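Local coordinates for protein aldehyde dehydrogenase (Listeria monocytogenes, PDB 3K9D) that probably oxidises or reduces aldehyde or oxo groups with NAD or NADP as partner, as enzymes of the aldehyde dehydrogenase family do, at residues 24-28 / 133-138; 109-115 / 192-198; 234-239 / 377-381; 250-254 / 402-408; 286-290 / 310-316. One frame throughout, in Å; residues are numbered along the deposited sequence.

Interaction 1 of 5, residues 24-28 / 133-138; sequences AQKEL and IKAGNS
A24 CB lies 3.9 Å from S138 OG, at the far end of the segment 133-138. One residue on, Q25 carries the polar part. Its CG stands anti to the backbone N (chi1 -171°) and the chain then bends at chi2, which brings the amide to the carbonyl of the turn. There NE2 gives a nearly straight hydrogen bond to the carbonyl O of G136, at 3.0 Å with 165° at the hydrogen. The acceptor lies almost in the plane of the amide, while the donor is tilted somewhat from the plane of the carbonyl. Q25 CB meanwhile rests 3.4 Å from S138 OG, a hydroxyl whose own hydrogen bond goes to the backbone O of A21, one turn earlier in the helix 6-28.

The carbonyl gripped by Q25 belongs to a Schellman motif: G136, with positive phi, ends the helix 121-134 and turns the chain into the strand 138-143. This is the helix-to-strand connection of a Rossmann-like layer, and the C-terminal turn of the helix 6-28 packs against it. N137 turns away from that helix; its OD1 accepts a hydrogen bond from G110 N, just before the strand resumes at V111.

L28 completes the contact a turn after A24. Its CB sits 4.0 Å from G136 O, and the branch CD1 lies 3.3 Å from the backbone O of N137, a buried carbonyl with no hydrogen-bond partner in the model. The same CD1 meets I133 CD1 at 3.9 Å, methyl against methyl, with I36 also touching L28.

Interaction 2 of 5, residues 109-115 / 192-198; sequences LGVVAGL and TAVILAT
V111 O and A193 N open the pairing of two parallel strands, joined by a hydrogen bond of 2.9 Å. Further along, the pattern alternates as parallel strands require. A113 uses both its backbone groups on the same neighbour: its N donates to V194 O at 2.9 Å, and its O accepts from L196 N at 2.7 Å. L196 in turn gives its O to L115 N at 2.9 Å, in the straightest of the four bonds (169° at the hydrogen). A113 O also receives a CA-H...O contact from I195, 3.4 Å from its CA.

The intervening residues on 109-115 turn their backbone the other way: V112 and G114 are bonded to the strand 138-143, so this strand is paired on both edges, with 192-197 and 138-143. G110 N donates to N137 OD1. On the second strand, T192 OG1 bonds to L186 O, while T198 OG1 is held by K128 and T419.

Side chains fill the two faces. On one, V112 and V194 run alongside each other in the same sense, their CG1 methyls 3.8 Å apart, and L109 CD2 comes in at a slant to 3.7 Å from V194 CB. On the other, L115 lays its CG 4.1 Å from I195 CG2, on the face covered by the helices 180-188 and 201-207. At the beginning of the pair, A193 and L109 also pack against A424 of the second subunit.

Parallel strands hydrogen-bonded in this way and covered by helices are typical of the Rossmann-like dinucleotide-binding domain of aldehyde dehydrogenases.

Interaction 3 of 5, residues 234-239 / 377-381; sequences RAVKHI and IHSED
A235 and H378 form the centre of the contact, the alanine methyl lying over one face of the imidazole. CB stands 3.9 Å from the ring centroid and 25° off the ring normal, a CH-pi contact displaced toward the rim of the ring. The histidine reaches the helix with its CG anti to the carbonyl carbon, and chi2 of -93° turns the ring broadside to A235. Its far end then meets two more side chains: CE1 lies 3.8 Å from H238 CB, and NE2 lies 3.8 Å from I239 CG1, both approached at a slant.

A water joins the two histidines, 3.0 Å from H238 ND1 and 2.7 Å from H378 ND1, and sits in the plane of the H378 ring at its edge. The same water lies over one face of the R234 guanidinium. R234 extends to CG and CD, then bends at chi3, and this brings NH2 to E380 OE2 in a long salt bridge of 3.5 Å. The carboxylate oxygen lies at the edge of the guanidinium, although the two planes are 51° apart.

H238 has its other ring nitrogen, NE2, bonded to E451 of the second subunit, so the helix 232-243 lies between two partners: that subunit and the parallel sheet. H378 ends the strand 374-378, next to the strand 223-226, whose I226 touches A235, while the helix 261-273 packs on V236 and I239.

Interaction 4 of 5, residues 250-254 / 402-408; sequences ICASE and PGALGGI
E254 and G403 make the polar link: the carboxylate oxygen OE2 accepts the backbone N-H of G403 at 2.7 Å, the N-H...O angle being 152°. The chain of E254 is bent at chi2 (79°), which folds the carboxylate back beside the start of the helix 403-407. G403 N approaches from above the carboxylate plane, 42° out of it, and the other oxygen, OE1, is held by S242 OG.

The apolar part lies further along the helix. A404 CB fits between two side chains, 3.7 Å from S253 CB and 3.8 Å from I250 CG2. That CG2 branch also reaches I408 CG2 at 4.0 Å, methyl to methyl. A252 presents its CB to the helix backbone instead, 3.8 Å from G407 CA. G403 and G407 have no side chains, and this lets A252 come close to the helix.

Residues I250 to S253 form a type I turn, closed weakly by the backbone and more firmly by S253 OG, which donates to I250 O at 2.8 Å. The turn carries C251, leads into the strand 256-260, and probably corresponds to the loop bearing the nucleophilic cysteine in aldehyde dehydrogenases.

P402 occupies the N-cap position, where its side chain cannot cap, and E254 serves G403 N from another part of the chain. A negative carboxylate there would probably interact favourably with the helix dipole, and both its oxygens are satisfied.

Interaction 5 of 5, residues 286-290 / 310-316; sequences QLGKF and IANLAGL
I310 begins the contact with its CG2 methyl, which meets CD1 of L287 at 3.8 Å as the two side chains slant across each other.

One turn further, L313 meets the aromatic ring of F290. Its CB comes 3.6 Å from F290 CZ, the outer end of the ring, and its CD1 is slightly farther from the same atom. The backbone of L313 and A314 lies over one face of the ring, displaced toward its rim. F290 extends anti to its own backbone N (chi1 -179°), which carries the ring across to the end of the second helix.

A314 is the place where the two segments come closest in their backbones, its CA 5.6 Å from the CA of L287. Its methyl CB settles 3.8 Å from L287 CD1 and 4.2 Å from F290 CB, between the two large side chains of the first helix. Its carbonyl O lies 3.6 Å from CG of Q286, whose extended chain runs over this turn.

G315 follows with positive phi and closes a Schellman motif, in which L316 N bonds back to A311 O. The outer end of L316 reaches Q286, CD2 4.1 Å from Q286 CB, the two side chains overlapping head to tail; CD1 stays near L287 CB.

In the chain the two helices come after strand 276-278, an outermost strand of the parallel sheet, and before its strand 324-328. Helix 281-291 packs on the C-terminal end of helix 307-313, where a Schellman motif with glycine at C' ends the later helix.

In the fold
Interactions 1 and 2 belong to the mixed sheet and its helices, interactions 3, 4 and 5 to the part of the chain built on the parallel sheet. Interactions 1 and 2 have centres 13 Å apart and touch where N137 and S138 bond to the strand 102-116; along the chain their segments alternate. Interactions 3 and 4 are likewise 13 Å apart and alternate, meeting where H238 packs on P402. In sequence, interaction 5 falls between the two segments of each; in space its centre is 29 Å and 25 Å from theirs. The nearest atoms of interactions 2 and 4 are about 7 Å apart, so these two halves adjoin, as in the two-domain aldehyde dehydrogenases.

Interaction 1 of 5, residues 24-28 / 133-138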
# COMPACT_ATOMS: atom_id res chain seq x y z
N ALA A 24 -3.92 -0.58 23.94
CA ALA A 24 -3.20 0.67 24.12
C ALA A 24 -3.46 1.66 22.98
O ALA A 24 -3.52 2.86 23.21
CB ALA A 24 -1.69 0.41 24.27
N GLN A 25 -3.60 1.13 21.77
CA GLN A 25 -3.85 1.94 20.57
C GLN A 25 -5.23 2.59 20.64
O GLN A 25 -5.40 3.75 20.25
CB GLN A 25 -3.68 1.10 19.30
CG GLN A 25 -3.69 1.88 18.00
CD GLN A 25 -5.11 2.16 17.52
OE1 GLN A 25 -6.00 1.32 17.69
NE2 GLN A 25 -5.32 3.34 16.96
N LYS A 26 -6.21 1.85 21.16
CA LYS A 26 -7.57 2.40 21.36
C LYS A 26 -7.55 3.57 22.32
O LYS A 26 -8.29 4.54 22.15
CB LYS A 26 -8.55 1.29 21.76
CG LYS A 26 -8.88 0.41 20.55
CD LYS A 26 -9.71 -0.83 20.87
CE LYS A 26 -9.49 -1.95 19.83
NZ LYS A 26 -9.78 -1.60 18.41
N GLU A 27 -6.65 3.51 23.29
CA GLU A 27 -6.37 4.64 24.16
C GLU A 27 -5.64 5.79 23.43
O GLU A 27 -6.01 6.95 23.59
CB GLU A 27 -5.61 4.15 25.38
CG GLU A 27 -5.81 4.96 26.60
CD GLU A 27 -5.29 4.25 27.83
OE1 GLU A 27 -4.50 4.86 28.58
OE2 GLU A 27 -5.66 3.07 28.02
N LEU A 28 -4.63 5.47 22.61
CA LEU A 28 -3.98 6.48 21.77
C LEU A 28 -4.95 7.13 20.78
O LEU A 28 -4.83 8.32 20.48
CB LEU A 28 -2.83 5.87 20.97
CG LEU A 28 -1.50 5.55 21.62
CD1 LEU A 28 -0.66 4.78 20.60
CD2 LEU A 28 -0.78 6.81 22.08
N ILE A 133 3.71 6.05 16.47
CA ILE A 133 3.05 6.80 17.55
C ILE A 133 2.49 8.14 17.05
O ILE A 133 1.37 8.52 17.43
CB ILE A 133 4.01 7.00 18.77
CG1 ILE A 133 4.32 5.65 19.45
CG2 ILE A 133 3.42 7.99 19.77
CD1 ILE A 133 3.19 5.07 20.32
N LYS A 134 3.25 8.82 16.19
CA LYS A 134 2.82 10.09 15.55
C LYS A 134 1.49 9.96 14.81
O LYS A 134 0.68 10.89 14.81
CB LYS A 134 3.89 10.61 14.58
CG LYS A 134 3.54 11.91 13.84
CD LYS A 134 3.30 13.09 14.78
CE LYS A 134 2.79 14.29 14.00
NZ LYS A 134 3.03 15.63 14.63
N ALA A 135 1.28 8.80 14.19
CA ALA A 135 0.05 8.54 13.44
C ALA A 135 -1.06 7.86 14.28
O ALA A 135 -2.13 7.53 13.75
CB ALA A 135 0.37 7.74 12.17
N GLY A 136 -0.79 7.69 15.58
CA GLY A 136 -1.79 7.17 16.54
C GLY A 136 -1.84 5.65 16.65
O GLY A 136 -2.86 5.09 17.08
N ASN A 137 -0.74 5.00 16.28
CA ASN A 137 -0.63 3.53 16.26
C ASN A 137 0.18 3.01 17.43
O ASN A 137 1.02 3.73 17.95
CB ASN A 137 0.14 3.09 15.00
CG ASN A 137 -0.50 3.56 13.72
OD1 ASN A 137 -1.56 3.07 13.31
ND2 ASN A 137 0.16 4.49 13.04
N SER A 138 -0.02 1.75 17.79
CA SER A 138 0.92 1.06 18.67
C SER A 138 1.93 0.35 17.79
O SER A 138 1.73 0.27 16.57
CB SER A 138 0.19 0.05 19.55
OG SER A 138 -0.54 0.71 20.59

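Interaction 2 of 5, residues 109-115 / 192-198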
# COMPACT_ATOMS: atom_id res chain seq x y z
N LEU A 109 -3.73 3.13 11.58
CA LEU A 109 -3.76 1.76 11.08
C LEU A 109 -4.11 0.77 12.20
O LEU A 109 -4.91 -0.14 11.99
CB LEU A 109 -2.44 1.38 10.36
CG LEU A 109 -2.31 1.47 8.83
CD1 LEU A 109 -3.15 2.61 8.21
CD2 LEU A 109 -0.86 1.49 8.29
N GLY A 110 -3.57 0.98 13.39
CA GLY A 110 -3.72 0.02 14.47
C GLY A 110 -2.42 -0.44 15.08
O GLY A 110 -1.61 0.39 15.52
N VAL A 111 -2.20 -1.75 15.16
CA VAL A 111 -0.95 -2.26 15.74
C VAL A 111 0.05 -2.56 14.61
O VAL A 111 -0.21 -3.42 13.76
CB VAL A 111 -1.16 -3.55 16.57
CG1 VAL A 111 0.17 -4.05 17.15
CG2 VAL A 111 -2.17 -3.33 17.66
N VAL A 112 1.15 -1.82 14.60
CA VAL A 112 2.21 -1.94 13.60
C VAL A 112 3.17 -3.07 14.01
O VAL A 112 3.50 -3.22 15.20
CB VAL A 112 2.99 -0.59 13.45
CG1 VAL A 112 4.06 -0.67 12.37
CG2 VAL A 112 2.04 0.55 13.11
N ALA A 113 3.59 -3.88 13.04
CA ALA A 113 4.66 -4.84 13.25
C ALA A 113 5.93 -4.29 12.62
O ALA A 113 6.02 -4.13 11.40
CB ALA A 113 4.30 -6.17 12.65
N GLY A 114 6.90 -3.97 13.47
CA GLY A 114 8.19 -3.46 13.01
C GLY A 114 9.25 -4.55 13.03
O GLY A 114 9.62 -5.05 14.09
N LEU A 115 9.74 -4.90 11.85
CA LEU A 115 10.87 -5.82 11.74
C LEU A 115 12.15 -5.00 11.78
O LEU A 115 12.32 -4.10 10.95
CB LEU A 115 10.80 -6.64 10.43
CG LEU A 115 9.47 -7.37 10.11
CD1 LEU A 115 9.62 -8.32 8.93
CD2 LEU A 115 8.95 -8.12 11.29
N THR A 192 -2.72 -7.49 14.09
CA THR A 192 -1.65 -6.77 13.39
C THR A 192 -2.20 -6.11 12.12
O THR A 192 -2.69 -6.78 11.21
CB THR A 192 -0.50 -7.74 13.03
OG1 THR A 192 -0.03 -8.36 14.24
CG2 THR A 192 0.65 -7.00 12.33
N ALA A 193 -2.08 -4.78 12.05
CA ALA A 193 -2.69 -3.99 10.97
C ALA A 193 -1.79 -3.78 9.76
O ALA A 193 -2.27 -3.61 8.62
CB ALA A 193 -3.15 -2.67 11.50
N VAL A 194 -0.49 -3.77 10.02
CA VAL A 194 0.50 -3.47 8.99
C VAL A 194 1.86 -4.03 9.40
O VAL A 194 2.14 -4.20 10.58
CB VAL A 194 0.57 -1.93 8.67
CG1 VAL A 194 1.35 -1.18 9.75
CG2 VAL A 194 1.14 -1.66 7.26
N ILE A 195 2.68 -4.36 8.40
CA ILE A 195 4.06 -4.77 8.65
C ILE A 195 5.00 -3.76 8.02
O ILE A 195 4.92 -3.50 6.82
CB ILE A 195 4.36 -6.19 8.09
CG1 ILE A 195 3.36 -7.21 8.62
CG2 ILE A 195 5.81 -6.62 8.44
CD1 ILE A 195 3.17 -8.39 7.74
N LEU A 196 5.90 -3.19 8.84
CA LEU A 196 7.10 -2.52 8.33
C LEU A 196 8.23 -3.53 8.24
O LEU A 196 8.82 -3.94 9.24
CB LEU A 196 7.50 -1.33 9.20
CG LEU A 196 6.49 -0.18 9.28
CD1 LEU A 196 6.92 0.88 10.30
CD2 LEU A 196 6.31 0.41 7.91
N ALA A 197 8.50 -3.93 7.01
CA ALA A 197 9.33 -5.09 6.73
C ALA A 197 10.73 -4.63 6.33
O ALA A 197 11.04 -4.53 5.15
CB ALA A 197 8.70 -5.94 5.63
N THR A 198 11.56 -4.35 7.33
CA THR A 198 12.96 -3.96 7.10
C THR A 198 13.88 -5.17 7.34
O THR A 198 14.01 -5.66 8.47
CB THR A 198 13.37 -2.76 7.97
OG1 THR A 198 12.39 -1.72 7.84
CG2 THR A 198 14.73 -2.22 7.55

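Interaction 3 of 5, residues 234-239 / 377-381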
# COMPACT_ATOMS: atom_id res chain seq x y z
N ARG A 234 35.05 16.32 -4.90
CA ARG A 234 33.82 16.23 -4.10
C ARG A 234 33.02 14.93 -4.36
O ARG A 234 32.47 14.38 -3.43
CB ARG A 234 32.91 17.45 -4.32
CG ARG A 234 31.79 17.56 -3.28
CD ARG A 234 31.10 18.90 -3.38
NE ARG A 234 30.60 19.10 -4.73
CZ ARG A 234 29.33 19.00 -5.10
NH1 ARG A 234 28.39 18.73 -4.20
NH2 ARG A 234 29.00 19.20 -6.37
N ALA A 235 32.98 14.46 -5.62
CA ALA A 235 32.30 13.20 -5.93
C ALA A 235 32.96 12.05 -5.18
O ALA A 235 32.27 11.22 -4.60
CB ALA A 235 32.26 12.91 -7.44
N VAL A 236 34.29 12.02 -5.18
CA VAL A 236 35.05 11.04 -4.43
C VAL A 236 34.79 11.14 -2.92
O VAL A 236 34.56 10.13 -2.27
CB VAL A 236 36.58 11.09 -4.77
CG1 VAL A 236 37.36 10.15 -3.89
CG2 VAL A 236 36.81 10.72 -6.24
N LYS A 237 34.80 12.36 -2.37
CA LYS A 237 34.58 12.60 -0.93
C LYS A 237 33.19 12.12 -0.51
O LYS A 237 33.04 11.48 0.52
CB LYS A 237 34.74 14.09 -0.60
CG LYS A 237 34.50 14.48 0.84
CD LYS A 237 34.29 15.99 0.95
CE LYS A 237 33.92 16.39 2.38
NZ LYS A 237 32.53 15.95 2.76
N HIS A 238 32.18 12.42 -1.33
CA HIS A 238 30.81 11.96 -1.07
C HIS A 238 30.70 10.43 -1.06
O HIS A 238 30.13 9.87 -0.14
CB HIS A 238 29.84 12.59 -2.06
CG HIS A 238 29.53 14.03 -1.79
ND1 HIS A 238 28.90 14.84 -2.70
CD2 HIS A 238 29.74 14.80 -0.69
CE1 HIS A 238 28.76 16.05 -2.19
NE2 HIS A 238 29.25 16.05 -0.97
N ILE A 239 31.27 9.78 -2.06
CA ILE A 239 31.21 8.32 -2.19
C ILE A 239 31.93 7.67 -1.00
O ILE A 239 31.45 6.69 -0.44
CB ILE A 239 31.82 7.84 -3.54
CG1 ILE A 239 30.95 8.34 -4.71
CG2 ILE A 239 31.97 6.32 -3.59
CD1 ILE A 239 31.55 8.13 -6.09
N ILE A 377 24.18 9.87 -8.86
CA ILE A 377 24.85 10.48 -9.99
C ILE A 377 25.55 11.77 -9.55
O ILE A 377 24.99 12.58 -8.79
CB ILE A 377 23.87 10.76 -11.18
CG1 ILE A 377 24.66 11.21 -12.43
CG2 ILE A 377 22.81 11.77 -10.79
CD1 ILE A 377 23.83 11.47 -13.70
N HIS A 378 26.78 11.95 -10.04
CA HIS A 378 27.52 13.18 -9.83
C HIS A 378 27.70 13.79 -11.18
O HIS A 378 28.29 13.18 -12.08
CB HIS A 378 28.86 12.90 -9.14
CG HIS A 378 28.72 12.23 -7.81
ND1 HIS A 378 28.66 12.92 -6.62
CD2 HIS A 378 28.62 10.92 -7.49
CE1 HIS A 378 28.53 12.07 -5.63
NE2 HIS A 378 28.49 10.84 -6.13
N SER A 379 27.18 15.00 -11.33
CA SER A 379 27.09 15.64 -12.62
C SER A 379 26.72 17.09 -12.40
O SER A 379 25.99 17.41 -11.46
CB SER A 379 25.98 15.00 -13.47
OG SER A 379 25.99 15.55 -14.77
N GLU A 380 27.21 17.95 -13.29
CA GLU A 380 26.72 19.32 -13.36
C GLU A 380 25.87 19.54 -14.62
O GLU A 380 25.56 20.68 -15.01
CB GLU A 380 27.89 20.32 -13.30
CG GLU A 380 28.73 20.22 -12.01
CD GLU A 380 27.95 20.63 -10.76
OE1 GLU A 380 27.08 21.51 -10.87
OE2 GLU A 380 28.21 20.06 -9.68
N ASP A 381 25.46 18.44 -15.24
CA ASP A 381 24.67 18.51 -16.46
C ASP A 381 23.22 18.16 -16.16
O ASP A 381 22.87 16.98 -16.02
CB ASP A 381 25.25 17.58 -17.53
CG ASP A 381 24.64 17.80 -18.91
OD1 ASP A 381 23.40 17.82 -19.03
OD2 ASP A 381 25.39 17.92 -19.89
O HOH W 1 29.27 15.38 -5.61

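Interaction 4 of 5, residues 250-254 / 402-408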
# COMPACT_ATOMS: atom_id res chain seq x y z
N ILE A 250 24.41 0.86 5.74
CA ILE A 250 23.21 1.50 5.22
C ILE A 250 23.01 1.08 3.76
O ILE A 250 23.96 1.10 2.97
CB ILE A 250 23.28 3.05 5.42
CG1 ILE A 250 23.27 3.38 6.92
CG2 ILE A 250 22.13 3.78 4.71
CD1 ILE A 250 23.49 4.84 7.25
N CYS A 251 21.78 0.69 3.41
CA CYS A 251 21.42 0.14 2.08
C CYS A 251 21.43 1.14 0.91
O CYS A 251 21.52 0.74 -0.25
CB CYS A 251 20.03 -0.49 2.15
SG CYS A 251 18.82 0.66 2.83
N ALA A 252 21.32 2.44 1.22
CA ALA A 252 21.36 3.48 0.20
C ALA A 252 22.81 3.90 -0.20
O ALA A 252 23.02 4.70 -1.12
CB ALA A 252 20.55 4.68 0.64
N SER A 253 23.80 3.29 0.45
CA SER A 253 25.21 3.50 0.10
C SER A 253 25.55 2.82 -1.23
O SER A 253 24.89 1.86 -1.65
CB SER A 253 26.13 3.04 1.24
OG SER A 253 26.15 1.63 1.38
N GLU A 254 26.58 3.36 -1.89
CA GLU A 254 27.04 2.97 -3.22
C GLU A 254 27.55 1.54 -3.26
O GLU A 254 28.09 1.06 -2.28
CB GLU A 254 28.20 3.91 -3.65
CG GLU A 254 27.88 5.40 -3.69
CD GLU A 254 27.88 6.13 -2.34
OE1 GLU A 254 28.11 5.51 -1.28
OE2 GLU A 254 27.64 7.35 -2.34
N PRO A 402 26.44 12.11 -0.82
CA PRO A 402 26.75 10.74 -0.39
C PRO A 402 25.52 9.84 -0.45
O PRO A 402 24.46 10.22 0.04
CB PRO A 402 27.19 10.91 1.08
CG PRO A 402 27.28 12.36 1.34
CD PRO A 402 26.66 13.11 0.25
N GLY A 403 25.66 8.64 -1.03
CA GLY A 403 24.54 7.70 -1.19
C GLY A 403 23.78 7.32 0.07
O GLY A 403 22.56 7.42 0.10
N ALA A 404 24.49 6.88 1.10
CA ALA A 404 23.90 6.44 2.36
C ALA A 404 23.13 7.55 3.05
O ALA A 404 22.02 7.35 3.53
CB ALA A 404 24.99 5.93 3.29
N LEU A 405 23.76 8.72 3.07
CA LEU A 405 23.30 9.90 3.76
C LEU A 405 22.23 10.64 2.95
O LEU A 405 21.33 11.25 3.51
CB LEU A 405 24.50 10.81 4.05
CG LEU A 405 25.43 10.62 5.27
CD1 LEU A 405 25.66 9.18 5.72
CD2 LEU A 405 26.77 11.30 4.98
N GLY A 406 22.33 10.61 1.63
CA GLY A 406 21.32 11.26 0.80
C GLY A 406 20.04 10.45 0.67
O GLY A 406 18.94 11.02 0.67
N GLY A 407 20.18 9.13 0.61
CA GLY A 407 19.05 8.19 0.43
C GLY A 407 18.11 8.14 1.61
O GLY A 407 16.89 7.98 1.44
N ILE A 408 18.66 8.28 2.81
CA ILE A 408 17.87 8.35 4.03
C ILE A 408 17.30 9.76 4.32
O ILE A 408 16.49 9.91 5.22
CB ILE A 408 18.61 7.75 5.28
CG1 ILE A 408 19.73 8.67 5.80
CG2 ILE A 408 19.10 6.30 4.99
CD1 ILE A 408 20.47 8.11 7.02

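Interaction 5 of 5, residues 286-290 / 310-316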
# COMPACT_ATOMS: atom_id res chain seq x y z
N GLN A 286 40.34 -13.21 -5.69
CA GLN A 286 40.43 -13.82 -4.37
C GLN A 286 39.31 -13.38 -3.45
O GLN A 286 38.68 -14.20 -2.82
CB GLN A 286 41.79 -13.53 -3.72
CG GLN A 286 42.11 -14.44 -2.54
CD GLN A 286 43.58 -14.44 -2.17
OE1 GLN A 286 43.98 -14.98 -1.14
NE2 GLN A 286 44.40 -13.83 -3.03
N LEU A 287 39.08 -12.06 -3.39
CA LEU A 287 38.01 -11.50 -2.57
C LEU A 287 36.63 -11.91 -3.11
O LEU A 287 35.71 -12.16 -2.33
CB LEU A 287 38.15 -9.96 -2.48
CG LEU A 287 37.14 -9.18 -1.64
CD1 LEU A 287 37.17 -9.60 -0.19
CD2 LEU A 287 37.31 -7.68 -1.78
N GLY A 288 36.50 -12.00 -4.43
CA GLY A 288 35.25 -12.45 -5.06
C GLY A 288 34.85 -13.87 -4.68
O GLY A 288 33.67 -14.14 -4.42
N LYS A 289 35.82 -14.78 -4.66
CA LYS A 289 35.62 -16.16 -4.19
C LYS A 289 35.17 -16.20 -2.72
O LYS A 289 34.27 -16.96 -2.36
CB LYS A 289 36.88 -17.00 -4.39
CG LYS A 289 37.21 -17.29 -5.86
CD LYS A 289 38.48 -18.12 -6.00
CE LYS A 289 38.78 -18.41 -7.45
NZ LYS A 289 40.18 -18.90 -7.65
N PHE A 290 35.77 -15.36 -1.88
CA PHE A 290 35.38 -15.26 -0.46
C PHE A 290 33.98 -14.66 -0.21
O PHE A 290 33.21 -15.17 0.62
CB PHE A 290 36.43 -14.49 0.34
CG PHE A 290 36.11 -14.39 1.80
CD1 PHE A 290 36.32 -15.48 2.65
CD2 PHE A 290 35.57 -13.22 2.33
CE1 PHE A 290 35.99 -15.41 4.01
CE2 PHE A 290 35.26 -13.13 3.68
CZ PHE A 290 35.46 -14.23 4.52
N ILE A 310 38.24 -7.52 6.72
CA ILE A 310 37.87 -8.20 5.48
C ILE A 310 39.10 -8.71 4.73
O ILE A 310 39.12 -9.84 4.23
CB ILE A 310 37.04 -7.26 4.56
CG1 ILE A 310 35.69 -6.91 5.20
CG2 ILE A 310 36.83 -7.87 3.17
CD1 ILE A 310 35.06 -5.65 4.65
N ALA A 311 40.13 -7.87 4.68
CA ALA A 311 41.38 -8.20 4.03
C ALA A 311 41.99 -9.43 4.68
O ALA A 311 42.43 -10.33 3.98
CB ALA A 311 42.34 -7.03 4.06
N ASN A 312 41.98 -9.47 6.02
CA ASN A 312 42.47 -10.62 6.77
C ASN A 312 41.66 -11.88 6.49
O ASN A 312 42.23 -12.95 6.29
CB ASN A 312 42.45 -10.33 8.28
CG ASN A 312 43.58 -9.41 8.72
OD1 ASN A 312 44.55 -9.17 7.98
ND2 ASN A 312 43.47 -8.89 9.95
N LEU A 313 40.33 -11.74 6.49
CA LEU A 313 39.41 -12.85 6.20
C LEU A 313 39.66 -13.46 4.81
O LEU A 313 39.64 -14.69 4.64
CB LEU A 313 37.95 -12.41 6.35
CG LEU A 313 37.38 -12.28 7.77
CD1 LEU A 313 36.02 -11.60 7.72
CD2 LEU A 313 37.29 -13.64 8.44
N ALA A 314 39.92 -12.60 3.83
CA ALA A 314 40.10 -13.02 2.44
C ALA A 314 41.56 -13.33 2.12
O ALA A 314 41.88 -13.72 0.99
CB ALA A 314 39.57 -11.95 1.50
N GLY A 315 42.43 -13.16 3.11
CA GLY A 315 43.86 -13.43 2.95
C GLY A 315 44.56 -12.41 2.08
O GLY A 315 45.55 -12.72 1.43
N LEU A 316 44.02 -11.19 2.05
CA LEU A 316 44.64 -10.08 1.33
C LEU A 316 45.53 -9.29 2.26
O LEU A 316 45.31 -9.26 3.48
CB LEU A 316 43.57 -9.15 0.74
CG LEU A 316 42.50 -9.61 -0.26
CD1 LEU A 316 41.78 -8.38 -0.80
CD2 LEU A 316 43.06 -10.43 -1.42